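Long-range contacts in ribosomal protein S2-related protein (Deinococcus radiodurans, PDB 2JH3), which binds a [4Fe-4S] cluster and is probably a chelatase-like enzyme, perhaps a sirohydrochlorin ferrochelatase: residues A2-V7 and P40-L45; R56-T61 and R86-G91; Y64-V69 and G107-Y112; V96-V101 and Y112-G117; Q275-A280 and V375-Y380. All coordinates share one frame; numbering follows the deposited sequence.

Contact 1: residues A2-V7 and P40-L45; sequences ALRSLV and PYDEVL
In the beta-alpha-beta unit made of strand 5-10, helix 18-35 and strand 43-48, Ser5, Leu6 and Val7 run parallel to Glu43, Val44 and Leu45. The backbone of Leu6 is bonded at both its N and its O: the N donates to Glu43 O at 3.0 Å, and the O accepts from Leu45 N at 2.9 Å. Before the strands become regular, Asp42 grips Arg4 twice. Asp42 N reaches Arg4 O, while Asp42 OD2 turns its anti lone pair to Arg4 N at 2.7 Å. The hydroxyl of Ser5 donates from OG to Glu43 OE2 (2.7 Å). The Glu43 chain leaves with CG between the backbone N and the carbonyl carbon (chi1 79°) and then runs extended, which brings OE2 to the Ser5 hydroxyl, met on its anti side. That carboxylate also meets Ala63 N and Arg365; an alanine in place of Glu43 would probably leave the Ser5 hydroxyl and the Arg365 charge without their acceptor. The other sheet face carries Leu6, whose CB sits over one face of the Tyr41 ring, 4.1 Å from its centroid, in a CH-pi contact. The aliphatic part of Arg4 crosses the same ring at a slant, its CD 3.5 Å from Tyr41 CE2, with guanidinium and ring planes 71° apart. Two parallel neighbours joined through a helix are the classic crossover of alpha/beta folds such as the chelatases.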
# COMPACT_ATOMS: atom_id res chain seq x y z
N ALA A 2 17.64 -41.52 -9.05
CA ALA A 2 16.41 -41.41 -9.83
C ALA A 2 15.57 -40.32 -9.13
O ALA A 2 14.92 -40.60 -8.13
CB ALA A 2 15.67 -42.78 -9.78
N LEU A 3 15.63 -39.09 -9.62
CA LEU A 3 15.15 -37.94 -8.82
C LEU A 3 13.82 -37.43 -9.39
O LEU A 3 13.67 -37.33 -10.60
CB LEU A 3 16.21 -36.85 -8.78
CG LEU A 3 17.51 -37.14 -8.01
CD1 LEU A 3 18.64 -36.30 -8.55
CD2 LEU A 3 17.38 -36.89 -6.53
N ARG A 4 12.84 -37.19 -8.53
CA ARG A 4 11.59 -36.65 -9.03
C ARG A 4 10.86 -35.65 -8.14
O ARG A 4 10.94 -35.71 -6.92
CB ARG A 4 10.66 -37.74 -9.52
CG ARG A 4 10.35 -38.89 -8.59
CD ARG A 4 9.20 -39.76 -9.20
NE ARG A 4 9.56 -40.69 -10.27
CZ ARG A 4 8.76 -41.06 -11.31
NH1 ARG A 4 7.52 -40.55 -11.49
NH2 ARG A 4 9.22 -41.93 -12.23
N SER A 5 10.15 -34.73 -8.79
CA SER A 5 9.42 -33.66 -8.09
C SER A 5 7.90 -33.87 -8.21
O SER A 5 7.37 -34.26 -9.26
CB SER A 5 9.75 -32.23 -8.68
OG SER A 5 11.16 -31.98 -8.83
N LEU A 6 7.20 -33.54 -7.15
CA LEU A 6 5.72 -33.58 -7.19
C LEU A 6 5.28 -32.13 -7.03
O LEU A 6 5.80 -31.44 -6.19
CB LEU A 6 5.23 -34.41 -6.02
CG LEU A 6 3.72 -34.49 -5.83
CD1 LEU A 6 3.01 -35.08 -7.08
CD2 LEU A 6 3.50 -35.34 -4.63
N VAL A 7 4.40 -31.69 -7.89
CA VAL A 7 3.82 -30.36 -7.82
C VAL A 7 2.32 -30.49 -7.59
O VAL A 7 1.64 -31.13 -8.37
CB VAL A 7 4.02 -29.62 -9.10
CG1 VAL A 7 3.24 -28.32 -9.12
CG2 VAL A 7 5.52 -29.40 -9.34
N PRO A 40 7.88 -41.52 -2.62
CA PRO A 40 8.48 -41.69 -3.94
C PRO A 40 8.83 -40.39 -4.71
O PRO A 40 8.96 -40.43 -5.96
CB PRO A 40 7.40 -42.45 -4.72
CG PRO A 40 6.17 -42.25 -4.00
CD PRO A 40 6.42 -41.74 -2.64
N TYR A 41 9.03 -39.28 -3.99
CA TYR A 41 9.33 -37.96 -4.60
C TYR A 41 10.37 -37.32 -3.75
O TYR A 41 10.34 -37.48 -2.53
CB TYR A 41 8.04 -37.11 -4.64
CG TYR A 41 7.09 -37.70 -5.63
CD1 TYR A 41 6.04 -38.55 -5.23
CD2 TYR A 41 7.29 -37.48 -6.97
CE1 TYR A 41 5.23 -39.14 -6.19
CE2 TYR A 41 6.46 -38.03 -7.91
CZ TYR A 41 5.49 -38.88 -7.53
OH TYR A 41 4.72 -39.39 -8.56
N ASP A 42 11.28 -36.60 -4.38
CA ASP A 42 12.36 -35.93 -3.63
C ASP A 42 12.07 -34.49 -3.18
O ASP A 42 12.88 -33.93 -2.42
CB ASP A 42 13.63 -35.94 -4.48
CG ASP A 42 13.98 -37.38 -4.87
OD1 ASP A 42 14.55 -38.03 -3.98
OD2 ASP A 42 13.54 -37.84 -5.96
N GLU A 43 10.95 -33.93 -3.63
CA GLU A 43 10.44 -32.66 -3.21
C GLU A 43 8.94 -32.58 -3.53
O GLU A 43 8.44 -33.32 -4.41
CB GLU A 43 11.20 -31.50 -3.88
CG GLU A 43 10.77 -31.20 -5.30
CD GLU A 43 11.49 -30.04 -5.88
OE1 GLU A 43 12.04 -29.23 -5.10
OE2 GLU A 43 11.53 -29.93 -7.12
N VAL A 44 8.25 -31.69 -2.81
CA VAL A 44 6.82 -31.40 -3.01
C VAL A 44 6.67 -29.89 -3.05
O VAL A 44 7.08 -29.15 -2.12
CB VAL A 44 5.94 -32.03 -1.91
CG1 VAL A 44 4.49 -31.80 -2.18
CG2 VAL A 44 6.23 -33.53 -1.77
N LEU A 45 6.17 -29.41 -4.17
CA LEU A 45 6.00 -28.00 -4.39
C LEU A 45 4.51 -27.67 -4.58
O LEU A 45 3.65 -28.58 -4.80
CB LEU A 45 6.83 -27.58 -5.61
CG LEU A 45 8.37 -27.76 -5.43
CD1 LEU A 45 9.07 -27.24 -6.65
CD2 LEU A 45 9.00 -27.08 -4.22

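Contact 2: residues R56-T61 and R86-G91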
# COMPACT_ATOMS: atom_id res chain seq x y z
N ARG A 56 2.35 -19.94 -13.88
CA ARG A 56 3.42 -19.49 -14.76
C ARG A 56 4.81 -19.58 -14.16
O ARG A 56 5.80 -19.41 -14.87
CB ARG A 56 3.18 -18.02 -15.21
CG ARG A 56 1.76 -17.75 -15.86
CD ARG A 56 1.61 -18.47 -17.22
NE ARG A 56 2.47 -17.91 -18.26
CZ ARG A 56 2.56 -18.32 -19.51
NH1 ARG A 56 1.94 -19.42 -19.90
NH2 ARG A 56 3.29 -17.65 -20.38
N GLN A 57 4.88 -19.77 -12.85
CA GLN A 57 6.13 -19.74 -12.11
C GLN A 57 6.54 -21.13 -11.69
O GLN A 57 7.71 -21.46 -11.62
CB GLN A 57 5.90 -18.89 -10.83
CG GLN A 57 5.40 -17.48 -11.09
CD GLN A 57 5.33 -16.73 -9.76
OE1 GLN A 57 4.85 -17.30 -8.75
NE2 GLN A 57 5.92 -15.53 -9.70
N VAL A 58 5.56 -21.97 -11.35
CA VAL A 58 5.86 -23.21 -10.60
C VAL A 58 6.88 -24.14 -11.29
O VAL A 58 7.75 -24.66 -10.62
CB VAL A 58 4.57 -23.98 -10.21
CG1 VAL A 58 3.93 -24.63 -11.42
CG2 VAL A 58 4.91 -24.95 -9.10
N LEU A 59 6.87 -24.26 -12.61
CA LEU A 59 7.78 -25.23 -13.24
C LEU A 59 9.25 -24.78 -13.22
O LEU A 59 10.17 -25.61 -13.18
CB LEU A 59 7.33 -25.55 -14.66
CG LEU A 59 6.12 -26.50 -14.73
CD1 LEU A 59 5.78 -26.86 -16.18
CD2 LEU A 59 6.38 -27.75 -13.91
N ARG A 60 9.46 -23.47 -13.15
CA ARG A 60 10.81 -22.89 -13.02
C ARG A 60 11.36 -23.09 -11.60
O ARG A 60 12.54 -22.98 -11.36
CB ARG A 60 10.73 -21.39 -13.41
CG ARG A 60 10.66 -20.50 -12.20
CD ARG A 60 10.86 -19.03 -12.53
NE ARG A 60 9.60 -18.33 -12.78
CZ ARG A 60 9.18 -17.90 -13.97
NH1 ARG A 60 9.94 -18.07 -15.05
NH2 ARG A 60 8.00 -17.26 -14.07
N THR A 61 10.49 -23.40 -10.65
CA THR A 61 10.93 -23.65 -9.32
C THR A 61 11.30 -25.11 -9.05
O THR A 61 11.76 -25.40 -7.95
CB THR A 61 9.92 -23.19 -8.27
OG1 THR A 61 8.84 -24.10 -8.15
CG2 THR A 61 9.38 -21.79 -8.60
N ARG A 86 -3.43 -24.60 -20.04
CA ARG A 86 -3.09 -23.36 -20.78
C ARG A 86 -2.11 -22.46 -20.02
O ARG A 86 -1.22 -21.91 -20.59
CB ARG A 86 -4.38 -22.60 -20.94
CG ARG A 86 -4.44 -21.48 -21.84
CD ARG A 86 -5.91 -20.99 -21.73
NE ARG A 86 -6.01 -20.16 -20.54
CZ ARG A 86 -7.09 -19.70 -19.93
NH1 ARG A 86 -8.34 -20.00 -20.29
NH2 ARG A 86 -6.84 -18.88 -18.87
N GLU A 87 -2.31 -22.28 -18.71
CA GLU A 87 -1.42 -21.43 -17.95
C GLU A 87 -0.06 -22.12 -17.70
O GLU A 87 1.02 -21.51 -17.78
CB GLU A 87 -2.09 -21.07 -16.66
CG GLU A 87 -3.36 -20.22 -16.87
CD GLU A 87 -3.01 -18.83 -17.45
OE1 GLU A 87 -2.25 -18.07 -16.79
OE2 GLU A 87 -3.49 -18.49 -18.54
N LEU A 88 -0.13 -23.42 -17.45
CA LEU A 88 1.09 -24.20 -17.32
C LEU A 88 1.84 -24.30 -18.62
O LEU A 88 3.01 -24.65 -18.59
CB LEU A 88 0.78 -25.60 -16.82
CG LEU A 88 0.75 -26.04 -15.36
CD1 LEU A 88 1.54 -25.25 -14.31
CD2 LEU A 88 -0.64 -26.42 -14.84
N GLY A 89 1.19 -24.09 -19.76
CA GLY A 89 1.85 -24.21 -21.06
C GLY A 89 1.94 -25.63 -21.59
O GLY A 89 2.90 -25.99 -22.28
N LEU A 90 0.94 -26.45 -21.28
CA LEU A 90 1.02 -27.89 -21.58
C LEU A 90 0.60 -28.27 -22.99
O LEU A 90 0.91 -29.39 -23.42
CB LEU A 90 0.21 -28.73 -20.57
CG LEU A 90 0.74 -28.61 -19.17
CD1 LEU A 90 -0.07 -29.50 -18.26
CD2 LEU A 90 2.24 -28.98 -19.14
N GLY A 91 -0.10 -27.38 -23.69
CA GLY A 91 -0.55 -27.64 -25.07
C GLY A 91 -1.56 -28.77 -25.10
O GLY A 91 -1.37 -29.75 -25.77
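Arg56 reaches from the loop after strand 43-48 to the C-terminal end of helix 78-88, which closes in a Schellman motif with Gly89, at positive phi, as its C-prime residue. The polar part of the contact is one hydrogen bond: Arg56 NH1 donates to Glu87 O at 3.1 Å, with the donor tilted 31° from the carbonyl plane. The bend of the Arg56 chain at chi2 (-67°) lays CD against the same oxygen, and the bend at chi3 then turns the guanidinium so that NH1 reaches it. As to charge, Arg56 NE forms a salt bridge with Glu452, whereas the Glu87 carboxylate pairs with Arg398 and, weakly, with its neighbour Arg86, which also bonds to Thr400. A leucine in place of Arg56 would probably leave Glu452 without this partner and Glu87 O without its donor from the loop. The Arg56 side chain lies about 8 Å from that of Cys454, a ligand of the [4Fe-4S] cluster, so these charges border the cluster-binding domain. Apolar packing is slighter, a single pair: the branch of Val58 that lies between its backbone N and carbonyl carbon (chi1 72°) brings CG1 to 3.8 Å from Leu88 CD1.

Contact 3: residues Y64-V69 and G107-Y112; sequences YSDVTV and GRRVRY
Val67 and Val110 stand side by side on one face of a parallel strand pair, pointing the same way. Val67 CG1 is the bump: it sits against both methyls of Val110, pressing on CG2 at 3.4 Å, tighter than usual van der Waals contact. Val110 CG1 also reaches Val69 CG2 obliquely (3.8 Å). Val69 CG1 meets the Tyr112 ring at its edge, near CD1 at 3.9 Å. The Tyr112 hydroxyl goes on to Thr80 O of helix 78-88, which packs against this face.

The opposite face is polar. Asp66 and Arg109 lie alongside each other with their planes 7° apart, yet beyond salt-bridge range; a water accepts from Arg109 NH1 at 2.9 Å and donates to Val67 O. Between the two faces, Val67 N and Val69 N donate to Arg109 O and Arg111 O, while Arg109 N and Arg111 N return to Ser65 O and Val67 O. This alternation is the signature of parallel strands, here inside the sheet of the first CbiX-type chelatase domain.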
# COMPACT_ATOMS: atom_id res chain seq x y z
N TYR A 64 14.09 -30.87 -10.20
CA TYR A 64 14.37 -32.11 -10.98
C TYR A 64 13.73 -32.10 -12.34
O TYR A 64 12.94 -31.22 -12.66
CB TYR A 64 13.96 -33.34 -10.18
CG TYR A 64 14.53 -33.26 -8.79
CD1 TYR A 64 15.90 -33.15 -8.61
CD2 TYR A 64 13.71 -33.24 -7.66
CE1 TYR A 64 16.43 -33.04 -7.35
CE2 TYR A 64 14.23 -33.10 -6.39
CZ TYR A 64 15.60 -33.02 -6.26
OH TYR A 64 16.18 -32.92 -5.02
N SER A 65 14.15 -33.04 -13.17
CA SER A 65 13.85 -33.04 -14.60
C SER A 65 12.67 -33.94 -14.90
O SER A 65 12.25 -34.07 -16.05
CB SER A 65 15.09 -33.51 -15.38
OG SER A 65 15.44 -34.84 -15.01
N ASP A 66 12.15 -34.57 -13.86
CA ASP A 66 10.96 -35.41 -13.90
C ASP A 66 9.93 -34.86 -12.91
O ASP A 66 10.16 -34.83 -11.70
CB ASP A 66 11.31 -36.84 -13.51
CG ASP A 66 10.10 -37.80 -13.58
OD1 ASP A 66 10.04 -38.55 -14.59
OD2 ASP A 66 9.25 -37.83 -12.64
N VAL A 67 8.81 -34.41 -13.45
CA VAL A 67 7.79 -33.74 -12.60
C VAL A 67 6.39 -34.30 -12.82
O VAL A 67 6.00 -34.64 -13.95
CB VAL A 67 7.86 -32.19 -12.81
CG1 VAL A 67 7.44 -31.82 -14.12
CG2 VAL A 67 6.99 -31.42 -11.77
N THR A 68 5.68 -34.48 -11.71
CA THR A 68 4.28 -34.94 -11.75
C THR A 68 3.48 -33.78 -11.16
O THR A 68 3.83 -33.27 -10.07
CB THR A 68 4.06 -36.24 -10.90
OG1 THR A 68 4.93 -37.24 -11.36
CG2 THR A 68 2.63 -36.74 -11.03
N VAL A 69 2.46 -33.34 -11.89
CA VAL A 69 1.62 -32.23 -11.48
C VAL A 69 0.22 -32.78 -11.20
O VAL A 69 -0.44 -33.24 -12.14
CB VAL A 69 1.56 -31.17 -12.56
CG1 VAL A 69 0.70 -30.01 -12.19
CG2 VAL A 69 3.00 -30.66 -12.88
N GLY A 107 13.65 -28.24 -20.00
CA GLY A 107 14.31 -29.56 -19.98
C GLY A 107 13.53 -30.73 -19.35
O GLY A 107 13.94 -31.91 -19.46
N ARG A 108 12.39 -30.42 -18.77
CA ARG A 108 11.66 -31.35 -17.93
C ARG A 108 10.63 -32.21 -18.67
O ARG A 108 9.98 -31.75 -19.62
CB ARG A 108 10.95 -30.56 -16.84
CG ARG A 108 11.89 -29.63 -16.10
CD ARG A 108 11.21 -29.04 -14.91
NE ARG A 108 12.08 -28.21 -14.06
CZ ARG A 108 12.44 -26.96 -14.34
NH1 ARG A 108 12.08 -26.41 -15.48
NH2 ARG A 108 13.20 -26.26 -13.48
N ARG A 109 10.52 -33.46 -18.22
CA ARG A 109 9.38 -34.29 -18.49
C ARG A 109 8.31 -34.06 -17.42
O ARG A 109 8.51 -34.33 -16.26
CB ARG A 109 9.77 -35.73 -18.44
CG ARG A 109 8.73 -36.65 -18.96
CD ARG A 109 9.09 -38.04 -18.52
NE ARG A 109 8.20 -39.05 -19.07
CZ ARG A 109 7.16 -39.60 -18.42
NH1 ARG A 109 6.84 -39.22 -17.18
NH2 ARG A 109 6.45 -40.55 -19.03
N VAL A 110 7.18 -33.57 -17.87
CA VAL A 110 6.06 -33.22 -17.02
C VAL A 110 4.91 -34.16 -17.36
O VAL A 110 4.51 -34.26 -18.53
CB VAL A 110 5.58 -31.77 -17.34
CG1 VAL A 110 4.53 -31.32 -16.35
CG2 VAL A 110 6.78 -30.82 -17.35
N ARG A 111 4.35 -34.76 -16.32
CA ARG A 111 3.08 -35.51 -16.39
C ARG A 111 2.01 -34.78 -15.55
O ARG A 111 2.17 -34.59 -14.35
CB ARG A 111 3.30 -36.92 -15.86
CG ARG A 111 2.17 -37.86 -16.08
CD ARG A 111 2.63 -39.32 -15.76
NE ARG A 111 1.67 -39.86 -14.82
CZ ARG A 111 1.90 -40.10 -13.53
NH1 ARG A 111 3.10 -39.92 -12.98
NH2 ARG A 111 0.89 -40.55 -12.82
N TYR A 112 0.96 -34.38 -16.23
CA TYR A 112 -0.21 -33.71 -15.67
C TYR A 112 -1.32 -34.73 -15.46
O TYR A 112 -1.77 -35.39 -16.41
CB TYR A 112 -0.64 -32.59 -16.61
CG TYR A 112 -1.85 -31.77 -16.17
CD1 TYR A 112 -1.76 -30.86 -15.13
CD2 TYR A 112 -3.08 -31.89 -16.81
CE1 TYR A 112 -2.85 -30.09 -14.74
CE2 TYR A 112 -4.18 -31.11 -16.41
CZ TYR A 112 -4.04 -30.21 -15.38
OH TYR A 112 -5.10 -29.44 -14.94
O HOH W 1 7.17 -37.20 -15.11

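Contact 4: residues V96-V101 and Y112-G117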
# COMPACT_ATOMS: atom_id res chain seq x y z
N VAL A 96 -8.49 -35.31 -19.68
CA VAL A 96 -7.23 -35.92 -19.33
C VAL A 96 -7.50 -37.39 -18.94
O VAL A 96 -8.25 -37.68 -18.02
CB VAL A 96 -6.58 -35.22 -18.12
CG1 VAL A 96 -5.26 -35.90 -17.69
CG2 VAL A 96 -6.37 -33.74 -18.42
N PRO A 97 -6.82 -38.32 -19.61
CA PRO A 97 -7.06 -39.74 -19.34
C PRO A 97 -6.36 -40.19 -18.12
O PRO A 97 -5.43 -39.52 -17.68
CB PRO A 97 -6.44 -40.39 -20.56
CG PRO A 97 -5.34 -39.46 -20.94
CD PRO A 97 -5.86 -38.12 -20.70
N THR A 98 -6.79 -41.30 -17.56
CA THR A 98 -6.11 -41.91 -16.41
C THR A 98 -4.65 -42.05 -16.80
O THR A 98 -4.35 -42.37 -17.92
CB THR A 98 -6.72 -43.31 -16.08
OG1 THR A 98 -8.11 -43.15 -15.78
CG2 THR A 98 -6.03 -44.00 -14.92
N GLY A 99 -3.74 -41.71 -15.89
CA GLY A 99 -2.33 -41.79 -16.24
C GLY A 99 -1.68 -40.52 -16.80
O GLY A 99 -0.44 -40.47 -16.96
N GLY A 100 -2.50 -39.53 -17.16
CA GLY A 100 -2.01 -38.17 -17.41
C GLY A 100 -1.64 -37.83 -18.83
O GLY A 100 -1.78 -38.62 -19.71
N VAL A 101 -1.31 -36.57 -19.01
CA VAL A 101 -0.78 -35.96 -20.22
C VAL A 101 0.72 -35.72 -19.98
O VAL A 101 1.11 -35.10 -18.98
CB VAL A 101 -1.44 -34.61 -20.44
CG1 VAL A 101 -0.78 -33.86 -21.60
CG2 VAL A 101 -2.89 -34.80 -20.75
N TYR A 112 0.96 -34.38 -16.23
CA TYR A 112 -0.21 -33.71 -15.67
C TYR A 112 -1.32 -34.73 -15.46
O TYR A 112 -1.77 -35.39 -16.41
CB TYR A 112 -0.64 -32.59 -16.61
CG TYR A 112 -1.85 -31.77 -16.17
CD1 TYR A 112 -1.76 -30.86 -15.13
CD2 TYR A 112 -3.08 -31.89 -16.81
CE1 TYR A 112 -2.85 -30.09 -14.74
CE2 TYR A 112 -4.18 -31.11 -16.41
CZ TYR A 112 -4.04 -30.21 -15.38
OH TYR A 112 -5.10 -29.44 -14.94
N THR A 113 -1.70 -34.94 -14.20
CA THR A 113 -2.69 -35.98 -13.88
C THR A 113 -4.13 -35.45 -13.92
O THR A 113 -4.40 -34.24 -14.05
CB THR A 113 -2.45 -36.62 -12.50
OG1 THR A 113 -2.86 -35.74 -11.43
CG2 THR A 113 -1.00 -37.00 -12.28
N ARG A 114 -5.06 -36.40 -13.78
CA ARG A 114 -6.44 -36.11 -13.53
C ARG A 114 -6.49 -35.46 -12.19
O ARG A 114 -5.58 -35.59 -11.35
CB ARG A 114 -7.25 -37.42 -13.58
CG ARG A 114 -7.30 -37.94 -14.98
CD ARG A 114 -8.17 -39.22 -15.06
NE ARG A 114 -9.60 -38.94 -14.85
CZ ARG A 114 -10.56 -39.88 -14.84
NH1 ARG A 114 -10.25 -41.17 -14.99
NH2 ARG A 114 -11.82 -39.53 -14.62
N PRO A 115 -7.55 -34.69 -11.96
CA PRO A 115 -7.72 -34.06 -10.68
C PRO A 115 -8.10 -34.96 -9.53
O PRO A 115 -8.71 -36.04 -9.72
CB PRO A 115 -8.81 -33.05 -10.96
CG PRO A 115 -9.37 -33.37 -12.26
CD PRO A 115 -8.59 -34.34 -12.93
N LEU A 116 -7.74 -34.50 -8.32
CA LEU A 116 -8.03 -35.21 -7.05
C LEU A 116 -9.44 -35.72 -7.07
O LEU A 116 -9.70 -36.89 -6.78
CB LEU A 116 -7.88 -34.24 -5.90
CG LEU A 116 -8.22 -34.77 -4.52
CD1 LEU A 116 -7.34 -35.98 -4.25
CD2 LEU A 116 -8.00 -33.76 -3.47
N GLY A 117 -10.36 -34.85 -7.48
CA GLY A 117 -11.78 -35.17 -7.44
C GLY A 117 -12.16 -36.33 -8.32
O GLY A 117 -13.17 -36.97 -8.08
O HOH W 2 -4.30 -39.44 -13.80
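Val101 and Tyr112 form an antiparallel hydrogen-bonded pair where the hairpin of strands 101-105 and 108-112 opens out. Among backbone bonds, Val101 N donates to Tyr112 O at 2.9 Å, and Tyr112 N returns to Val101 O at 2.8 Å. Just before this pair, Pro97 to Gly100 make a type II beta turn, closed by Gly100 N to Pro97 O. Gly100 CA lies 3.0 Å from Tyr112 O, and a CB there would clash with that oxygen; positive phi also favours glycine.

Side-chain polar contacts gather on Arg114. Its CG and CD pass close to Val96 O, and the bend at chi3 (70°) beyond them turns the guanidinium so that NH1 meets Thr98 OG1 at 3.0 Å. The hydroxyl oxygen lies in the guanidinium plane, although the N-H points to it at only 140°. Arg114 NE has a separate salt bridge with Glu76, so two partners hold the flat group. A water accepts from both Gly99 N and Arg114 N, tying the turn to the departing chain.

Apolar contact comes from Val101, beside Tyr112 at CB, and from Val96, which crosses Tyr112 at about a right angle and sets CG2 at the ring edge, 4.0 Å from CE2.

Around it, Tyr112 packs on Leu84 and Pro85 of helix 78-88, Thr113 bonds through its backbone to Val69 of strand 66-71, and Thr113 and Arg114 touch Leu260 of helix 253-262.

Contact 5: residues Q275-A280 and V375-Y380; sequences QAHAEA and VIEESY
Tyr380 has CG anti to its own backbone N (chi1 -178°), which swings the ring out of helix 375-383 and across to helix 275-290, while Glu279, with CG beside its backbone N and an extended chain beyond, reaches the phenol. The two helical segments, both in the DR2241 stabilising domain, cross nearly at right angles (98°) with their axes 9.2 Å apart. Small Ala280 allows the close approach: its CB is 3.4 Å from Tyr380 CB, and its CA sits over one face of the Tyr380 ring, 3.8 Å from the centroid, as a CH-pi contact. The backbone carbon of Glu279 lies over that same face, slightly farther above it. One turn before Tyr380, Ile376 CG2 packs 4.1 Å from Ala280 CB. His277 and Glu377 run alongside each other, their planes 46° apart, with Glu377 OE2 3.8 Å from His277 CD2. That carboxylate oxygen accepts from Trp281 NE1, one turn on in the first helix, and this bond probably steadies it beside the imidazole. The ring of His384 meets Tyr380 at about a right angle. At the end of the phenol, Tyr380 OH donates to the anti lone pair of Glu279 OE1 at 2.8 Å.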
# COMPACT_ATOMS: atom_id res chain seq x y z
N GLN A 275 19.91 -28.21 -14.10
CA GLN A 275 21.15 -27.46 -13.81
C GLN A 275 20.95 -25.99 -13.70
O GLN A 275 21.60 -25.35 -12.91
CB GLN A 275 22.18 -27.72 -14.89
CG GLN A 275 22.62 -29.22 -14.91
CD GLN A 275 23.40 -29.64 -13.70
OE1 GLN A 275 24.02 -28.82 -13.02
NE2 GLN A 275 23.39 -30.95 -13.42
N ALA A 276 20.04 -25.43 -14.47
CA ALA A 276 19.71 -24.01 -14.34
C ALA A 276 19.16 -23.69 -12.98
O ALA A 276 19.53 -22.67 -12.38
CB ALA A 276 18.68 -23.63 -15.41
N HIS A 277 18.15 -24.48 -12.54
CA HIS A 277 17.64 -24.32 -11.17
C HIS A 277 18.76 -24.53 -10.21
O HIS A 277 18.88 -23.75 -9.26
CB HIS A 277 16.42 -25.26 -10.89
CG HIS A 277 15.98 -25.33 -9.45
ND1 HIS A 277 16.66 -26.06 -8.49
CD2 HIS A 277 14.88 -24.81 -8.82
CE1 HIS A 277 16.01 -25.99 -7.33
NE2 HIS A 277 14.93 -25.24 -7.51
N ALA A 278 19.59 -25.57 -10.38
CA ALA A 278 20.63 -25.79 -9.39
C ALA A 278 21.63 -24.61 -9.31
O ALA A 278 22.08 -24.24 -8.20
CB ALA A 278 21.39 -27.12 -9.65
N GLU A 279 21.95 -24.01 -10.44
CA GLU A 279 22.84 -22.84 -10.44
C GLU A 279 22.33 -21.67 -9.62
O GLU A 279 23.08 -21.00 -8.90
CB GLU A 279 23.05 -22.39 -11.88
CG GLU A 279 23.95 -23.33 -12.69
CD GLU A 279 24.12 -22.86 -14.14
OE1 GLU A 279 24.09 -21.66 -14.43
OE2 GLU A 279 24.22 -23.74 -14.98
N ALA A 280 21.02 -21.37 -9.75
CA ALA A 280 20.43 -20.24 -9.06
C ALA A 280 20.48 -20.45 -7.56
O ALA A 280 20.82 -19.54 -6.80
CB ALA A 280 19.08 -19.95 -9.54
N VAL A 375 11.45 -15.73 -7.20
CA VAL A 375 12.32 -14.60 -7.18
C VAL A 375 13.79 -15.02 -7.38
O VAL A 375 14.53 -14.37 -8.07
CB VAL A 375 12.07 -13.77 -5.88
CG1 VAL A 375 13.12 -12.75 -5.67
CG2 VAL A 375 10.71 -13.08 -5.93
N ILE A 376 14.24 -16.06 -6.70
CA ILE A 376 15.65 -16.47 -6.83
C ILE A 376 16.04 -16.88 -8.28
O ILE A 376 17.01 -16.38 -8.84
CB ILE A 376 15.99 -17.64 -5.81
CG1 ILE A 376 16.07 -17.14 -4.35
CG2 ILE A 376 17.24 -18.38 -6.25
CD1 ILE A 376 16.60 -15.93 -4.12
N GLU A 377 15.21 -17.71 -8.88
CA GLU A 377 15.40 -18.26 -10.20
C GLU A 377 15.30 -17.17 -11.29
O GLU A 377 16.06 -17.17 -12.25
CB GLU A 377 14.28 -19.29 -10.40
CG GLU A 377 14.35 -20.56 -9.48
CD GLU A 377 13.48 -20.51 -8.23
OE1 GLU A 377 13.05 -19.43 -7.86
OE2 GLU A 377 13.29 -21.56 -7.59
N GLU A 378 14.33 -16.29 -11.17
CA GLU A 378 14.15 -15.16 -12.12
C GLU A 378 15.22 -14.16 -12.05
O GLU A 378 15.71 -13.70 -13.08
CB GLU A 378 12.81 -14.48 -11.88
CG GLU A 378 11.74 -15.33 -12.35
CD GLU A 378 10.35 -14.78 -12.07
OE1 GLU A 378 10.20 -13.83 -11.26
OE2 GLU A 378 9.37 -15.35 -12.63
N SER A 379 15.62 -13.80 -10.83
CA SER A 379 16.71 -12.88 -10.63
C SER A 379 18.04 -13.42 -11.21
O SER A 379 18.80 -12.69 -11.90
CB SER A 379 16.84 -12.51 -9.15
OG SER A 379 15.67 -11.75 -8.71
N TYR A 380 18.28 -14.73 -10.97
CA TYR A 380 19.47 -15.43 -11.46
C TYR A 380 19.49 -15.39 -12.97
O TYR A 380 20.51 -15.07 -13.60
CB TYR A 380 19.52 -16.87 -10.99
CG TYR A 380 20.76 -17.58 -11.46
CD1 TYR A 380 21.92 -17.41 -10.79
CD2 TYR A 380 20.74 -18.43 -12.60
CE1 TYR A 380 23.11 -18.03 -11.22
CE2 TYR A 380 21.90 -19.07 -13.03
CZ TYR A 380 23.09 -18.84 -12.35
OH TYR A 380 24.29 -19.47 -12.74

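In the fold
Contacts 1 and 3, with centres about 9 Å apart, are neighbouring strand pairs of one mixed sheet, joined where Ser5 and Val7 bond to strand 66-71. Contact 4 shares Tyr112 with contact 3 and continues it to the edge strand 101-105. Contact 2 lies against the sheet, its Leu90 touching Tyr112 and its Val58 touching Val7. Along the chain contact 1 closes first; contacts 2 and 3 interleave, as do 3 and 4, and contact 5 comes last. Contact 5, about 29 Å from contact 4 between centres, belongs to the stabilising domain, and the salt bridge from Arg60 to Glu378 ties it to contact 2, joining that domain to the chelatase-like one.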